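Transcriptional regulator nlh2 (Aquifex aeolicus, PDB 4G3V) probably activates sigma54-dependent transcription under the control of its GAF domain, the part seen here in an inactive state. Local coordinates at residues E8-V11 against V12-I15; Y146-I149 against N150-N154. All coordinates share one frame; numbering follows the deposited sequence.

Interaction 1: E8-V11 against V12-I15; sequences EINV and VNEI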
ATOM      1  N   GLU A   8      -0.937   7.528   9.047  1.00 29.39           N
ATOM      2  CA  GLU A   8      -0.390   6.753   7.933  1.00 29.08           C
ATOM      3  C   GLU A   8      -1.470   5.948   7.230  1.00 28.40           C
ATOM      4  O   GLU A   8      -1.513   5.868   5.993  1.00 29.02           O
ATOM      5  CB  GLU A   8       0.722   5.828   8.436  1.00 31.64           C
ATOM      6  CG  GLU A   8       1.974   6.588   8.828  1.00 32.57           C
ATOM      7  CD  GLU A   8       3.015   5.732   9.537  1.00 37.03           C
ATOM      8  OE1 GLU A   8       2.716   4.570   9.910  1.00 35.77           O
ATOM      9  OE2 GLU A   8       4.140   6.241   9.726  1.00 41.12           O
ATOM     10  N   ILE A   9      -2.356   5.358   8.017  1.00 28.60           N
ATOM     11  CA  ILE A   9      -3.467   4.606   7.451  1.00 28.84           C
ATOM     12  C   ILE A   9      -4.359   5.545   6.648  1.00 26.90           C
ATOM     13  O   ILE A   9      -4.729   5.261   5.488  1.00 27.34           O
ATOM     14  CB  ILE A   9      -4.266   3.915   8.567  1.00 29.21           C
ATOM     15  CG1 ILE A   9      -3.446   2.737   9.123  1.00 34.38           C
ATOM     16  CG2 ILE A   9      -5.609   3.434   8.048  1.00 30.56           C
ATOM     17  CD1 ILE A   9      -3.926   2.212  10.472  1.00 37.29           C
ATOM     18  N   ASN A  10      -4.684   6.685   7.253  1.00 26.78           N
ATOM     19  CA  ASN A  10      -5.544   7.658   6.587  1.00 27.37           C
ATOM     20  C   ASN A  10      -4.924   8.249   5.317  1.00 24.20           C
ATOM     21  O   ASN A  10      -5.631   8.477   4.323  1.00 26.19           O
ATOM     22  CB  ASN A  10      -5.974   8.756   7.574  1.00 30.54           C
ATOM     23  CG  ASN A  10      -6.952   8.234   8.627  1.00 35.34           C
ATOM     24  OD1 ASN A  10      -7.681   7.269   8.379  1.00 39.62           O
ATOM     25  ND2 ASN A  10      -6.972   8.865   9.805  1.00 36.05           N
ATOM     26  N   VAL A  11      -3.627   8.509   5.322  1.00 25.17           N
ATOM     27  CA  VAL A  11      -3.009   9.079   4.118  1.00 24.35           C
ATOM     28  C   VAL A  11      -2.970   8.061   2.980  1.00 23.38           C
ATOM     29  O   VAL A  11      -3.122   8.418   1.811  1.00 25.15           O
ATOM     30  CB  VAL A  11      -1.606   9.704   4.375  1.00 31.23           C
ATOM     31  CG1 VAL A  11      -0.530   8.666   4.380  1.00 32.40           C
ATOM     32  CG2 VAL A  11      -1.299  10.758   3.302  1.00 33.16           C
ATOM     33  N   VAL A  12      -2.763   6.794   3.311  1.00 23.37           N
ATOM     34  CA  VAL A  12      -2.806   5.748   2.298  1.00 23.16           C
ATOM     35  C   VAL A  12      -4.218   5.655   1.700  1.00 22.91           C
ATOM     36  O   VAL A  12      -4.382   5.580   0.475  1.00 23.31           O
ATOM     37  CB  VAL A  12      -2.351   4.390   2.880  1.00 25.43           C
ATOM     38  CG1 VAL A  12      -2.795   3.229   1.987  1.00 26.84           C
ATOM     39  CG2 VAL A  12      -0.836   4.395   3.069  1.00 26.84           C
ATOM     40  N   ASN A  13      -5.245   5.674   2.537  1.00 23.05           N
ATOM     41  CA  ASN A  13      -6.616   5.690   2.000  1.00 24.71           C
ATOM     42  C   ASN A  13      -6.868   6.909   1.111  1.00 21.44           C
ATOM     43  O   ASN A  13      -7.475   6.805   0.049  1.00 22.70           O
ATOM     44  CB  ASN A  13      -7.662   5.673   3.123  1.00 26.01           C
ATOM     45  CG  ASN A  13      -7.617   4.410   3.948  1.00 27.11           C
ATOM     46  OD1 ASN A  13      -7.113   3.382   3.502  1.00 26.28           O
ATOM     47  ND2 ASN A  13      -8.155   4.481   5.164  1.00 28.61           N
ATOM     48  N   GLU A  14      -6.391   8.071   1.548  1.00 22.82           N
ATOM     49  CA  GLU A  14      -6.612   9.323   0.816  1.00 23.98           C
ATOM     50  C   GLU A  14      -5.874   9.314  -0.524  1.00 20.92           C
ATOM     51  O   GLU A  14      -6.416   9.715  -1.544  1.00 23.54           O
ATOM     52  CB  GLU A  14      -6.156  10.503   1.672  1.00 26.46           C
ATOM     53  CG  GLU A  14      -6.215  11.868   0.981  1.00 30.46           C
ATOM     54  CD  GLU A  14      -7.615  12.360   0.660  1.00 35.13           C
ATOM     55  OE1 GLU A  14      -8.612  11.651   0.920  1.00 35.17           O
ATOM     56  OE2 GLU A  14      -7.704  13.492   0.144  1.00 36.95           O
ATOM     57  N   ILE A  15      -4.632   8.830  -0.521  1.00 20.77           N
ATOM     58  CA  ILE A  15      -3.854   8.726  -1.746  1.00 21.34           C
ATOM     59  C   ILE A  15      -4.528   7.790  -2.741  1.00 21.89           C
ATOM     60  O   ILE A  15      -4.582   8.088  -3.929  1.00 21.47           O
ATOM     61  CB  ILE A  15      -2.391   8.303  -1.437  1.00 22.24           C
ATOM     62  CG1 ILE A  15      -1.657   9.490  -0.780  1.00 23.43           C
ATOM     63  CG2 ILE A  15      -1.664   7.876  -2.699  1.00 22.18           C
ATOM     64  CD1 ILE A  15      -0.283   9.150  -0.192  1.00 24.75           C
TER
HETATM   65  O   HOH W   1      -9.475   6.953   5.953  1.00 39.53           O
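The backbone O of Val11 takes the N-H of Ile15 at 2.8 Å, with an N-H...O angle of 162°, and the same residues meet again through their side chains. These lie alongside each other and point the same way, CG2 of Val11 coming to 4.0 Å from CD1 of Ile15. Val11 sends CG2 there by setting it anti to the backbone N, which leaves CG1 between N and the carbonyl carbon (chi1 82°). Helix 25-40 packs on this face, with Tyr39 against Val11 and Val35 against Ile15.

Ile9 and Asn13, also one turn apart, run side by side, CG2 of Ile9 lying 4.0 Å from Asn13 ND2. A water ties this amide to that of Asn10, accepting from Asn13 ND2 at 2.9 Å and donating to Asn10 OD1 at 3.0 Å. Asn13 OD1 turns to the second subunit, where it accepts from Asn150 ND2 and Asn154 ND2.

Further i to i+4 bonds join Val12 N to Glu8 O, Asn13 N to Ile9 O and Glu14 N to Asn10 O. The arrangement is that of an amphipathic alpha helix, here the N-terminal helix 4-19, with one flank in its own subunit and another at the dimer interface.

Interaction 2: Y146-I149 against N150-N154; sequences YQTI and NVIGN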
ATOM      1  N   TYR A 146       9.608   4.567   6.848  1.00 36.66           N
ATOM      2  CA  TYR A 146      10.039   4.046   5.571  1.00 36.41           C
ATOM      3  C   TYR A 146       8.996   3.099   4.980  1.00 32.82           C
ATOM      4  O   TYR A 146       8.766   3.113   3.775  1.00 35.76           O
ATOM      5  CB  TYR A 146      11.393   3.321   5.670  1.00 40.09           C
ATOM      6  CG  TYR A 146      11.453   2.161   4.720  1.00 49.29           C
ATOM      7  CD1 TYR A 146      11.423   2.369   3.345  1.00 53.06           C
ATOM      8  CD2 TYR A 146      11.489   0.854   5.187  1.00 52.40           C
ATOM      9  CE1 TYR A 146      11.440   1.301   2.457  1.00 55.74           C
ATOM     10  CE2 TYR A 146      11.507  -0.213   4.314  1.00 57.10           C
ATOM     11  CZ  TYR A 146      11.482   0.014   2.949  1.00 58.99           C
ATOM     12  OH  TYR A 146      11.509  -1.052   2.073  1.00 62.39           O
ATOM     13  N   GLN A 147       8.370   2.274   5.812  1.00 31.60           N
ATOM     14  CA  GLN A 147       7.415   1.282   5.308  1.00 31.83           C
ATOM     15  C   GLN A 147       6.288   2.002   4.571  1.00 30.79           C
ATOM     16  O   GLN A 147       5.840   1.579   3.493  1.00 28.62           O
ATOM     17  CB  GLN A 147       6.854   0.417   6.451  1.00 36.84           C
ATOM     18  CG  GLN A 147       6.014  -0.790   5.974  1.00 39.66           C
ATOM     19  CD  GLN A 147       5.631  -1.768   7.101  1.00 42.49           C
ATOM     20  OE1 GLN A 147       5.856  -1.497   8.281  1.00 45.18           O
ATOM     21  NE2 GLN A 147       5.059  -2.918   6.726  1.00 40.84           N
ATOM     22  N   THR A 148       5.838   3.105   5.145  1.00 27.66           N
ATOM     23  CA  THR A 148       4.746   3.857   4.550  1.00 28.34           C
ATOM     24  C   THR A 148       5.142   4.521   3.225  1.00 24.71           C
ATOM     25  O   THR A 148       4.368   4.517   2.266  1.00 25.32           O
ATOM     26  CB  THR A 148       4.210   4.891   5.532  1.00 29.10           C
ATOM     27  OG1 THR A 148       3.559   4.207   6.605  1.00 30.86           O
ATOM     28  CG2 THR A 148       3.214   5.799   4.860  1.00 29.73           C
ATOM     29  N   ILE A 149       6.348   5.068   3.137  1.00 24.79           N
ATOM     30  CA  ILE A 149       6.793   5.623   1.865  1.00 26.00           C
ATOM     31  C   ILE A 149       6.881   4.502   0.818  1.00 26.07           C
ATOM     32  O   ILE A 149       6.533   4.695  -0.360  1.00 25.27           O
ATOM     33  CB  ILE A 149       8.124   6.382   2.013  1.00 26.32           C
ATOM     34  CG1 ILE A 149       7.950   7.537   3.005  1.00 29.48           C
ATOM     35  CG2 ILE A 149       8.618   6.901   0.645  1.00 26.89           C
ATOM     36  CD1 ILE A 149       6.903   8.544   2.603  1.00 30.38           C
ATOM     37  N   ASN A 150       7.338   3.322   1.227  1.00 24.27           N
ATOM     38  CA  ASN A 150       7.371   2.208   0.287  1.00 26.48           C
ATOM     39  C   ASN A 150       5.971   1.869  -0.229  1.00 25.53           C
ATOM     40  O   ASN A 150       5.790   1.587  -1.416  1.00 23.21           O
ATOM     41  CB  ASN A 150       8.001   0.971   0.893  1.00 28.68           C
ATOM     42  CG  ASN A 150       8.139  -0.156  -0.133  1.00 34.96           C
ATOM     43  OD1 ASN A 150       8.934  -0.055  -1.072  1.00 39.16           O
ATOM     44  ND2 ASN A 150       7.337  -1.208   0.018  1.00 34.45           N
ATOM     45  N   VAL A 151       4.987   1.897   0.662  1.00 26.07           N
ATOM     46  CA  VAL A 151       3.605   1.646   0.268  1.00 25.31           C
ATOM     47  C   VAL A 151       3.165   2.681  -0.759  1.00 24.72           C
ATOM     48  O   VAL A 151       2.543   2.344  -1.762  1.00 24.89           O
ATOM     49  CB  VAL A 151       2.652   1.692   1.468  1.00 25.93           C
ATOM     50  CG1 VAL A 151       1.204   1.801   0.996  1.00 25.07           C
ATOM     51  CG2 VAL A 151       2.843   0.457   2.346  1.00 27.19           C
ATOM     52  N   ILE A 152       3.528   3.942  -0.533  1.00 23.46           N
ATOM     53  CA  ILE A 152       3.123   4.996  -1.459  1.00 23.63           C
ATOM     54  C   ILE A 152       3.777   4.798  -2.832  1.00 22.07           C
ATOM     55  O   ILE A 152       3.142   5.001  -3.859  1.00 22.40           O
ATOM     56  CB  ILE A 152       3.386   6.374  -0.866  1.00 23.36           C
ATOM     57  CG1 ILE A 152       2.423   6.570   0.323  1.00 25.92           C
ATOM     58  CG2 ILE A 152       3.173   7.478  -1.923  1.00 24.05           C
ATOM     59  CD1 ILE A 152       2.702   7.753   1.139  1.00 30.03           C
ATOM     60  N   GLY A 153       5.019   4.331  -2.859  1.00 22.14           N
ATOM     61  CA  GLY A 153       5.668   4.021  -4.123  1.00 21.82           C
ATOM     62  C   GLY A 153       4.919   2.946  -4.897  1.00 21.96           C
ATOM     63  O   GLY A 153       4.793   3.005  -6.124  1.00 22.36           O
ATOM     64  N   ASN A 154       4.402   1.961  -4.179  1.00 21.27           N
ATOM     65  CA  ASN A 154       3.591   0.917  -4.791  1.00 22.78           C
ATOM     66  C   ASN A 154       2.239   1.423  -5.324  1.00 23.65           C
ATOM     67  O   ASN A 154       1.805   1.036  -6.421  1.00 22.74           O
ATOM     68  CB  ASN A 154       3.384  -0.216  -3.805  1.00 23.33           C
ATOM     69  CG  ASN A 154       4.607  -1.132  -3.721  1.00 28.26           C
ATOM     70  OD1 ASN A 154       4.813  -1.962  -4.586  1.00 31.89           O
ATOM     71  ND2 ASN A 154       5.421  -0.960  -2.697  1.00 29.01           N
TER
HETATM   72  O   HOH W   2      10.865  -2.553  -0.713  1.00 50.64           O
HETATM   73  O   HOH W   3       5.944  -1.349   2.514  1.00 36.58           O
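Tyr146 and Asn150 stand side by side one helical turn apart, both pointing the same way, with ring and amide planes inclined at 47°. The approach is oblique, CE1 of Tyr146 lying 3.8 Å from Asn150 CB, with CZ next. Asn150 holds CG anti to the backbone N (chi1 -175°), which carries its amide along the ring toward the phenol end. There a water joins Tyr146 OH to Asn150 OD1, 3.2 Å from each and donating to OD1.

The other end of the amide is gripped too: Asn150 ND2 gives to a second water at 2.9 Å, which in turn donates to Gln147 O. Asn150 ND2 also gives to Asn13 OD1 of the second subunit. Were Tyr146 an alanine, the water on Asn150 OD1 is likely to lose its second anchor, and the flank of Asn150 CB to be left without its cover.

Asn150 O accepts twice from Asn154, from N at 3.1 Å and from ND2 at 2.9 Å, the two donors reaching it from opposite faces of its plane. On another side of the helix, CG2 of Thr148 packs 4.2 Å from CD1 of Ile152, while Ile149 lies on Ile116 and Ala118 of strand 113-122. The buried amides of Asn150 and Asn154 thus divide their hydrogen bonds between their own helix, partly through water, and the second subunit, where both ND2 atoms give to Asn13 OD1.

Overall arrangement
Interactions 1 and 2 each lie within a single helix, 4-19 and 139-162, and the centres of the two interactions are about 11 Å apart. The helices pack together directly: Ile15 CD1 lies 3.6 Å from Ile152 CD1, and Val12 CG2 lies 3.9 Å from Val151 CG1. This packing is largely aliphatic, with Glu8 against Thr148 as a polar exception. Interaction 2 is the more buried, with Ile149 against the sheet, whereas interaction 1 lies farther from the chain's centre and includes the exposed Asn10. Both also contact helix 25-40 and the second subunit. There 12-15 meets 150-154 of the other copy, and asparagine hydrogen bonds mix with apolar packing such as Val151 on its counterpart.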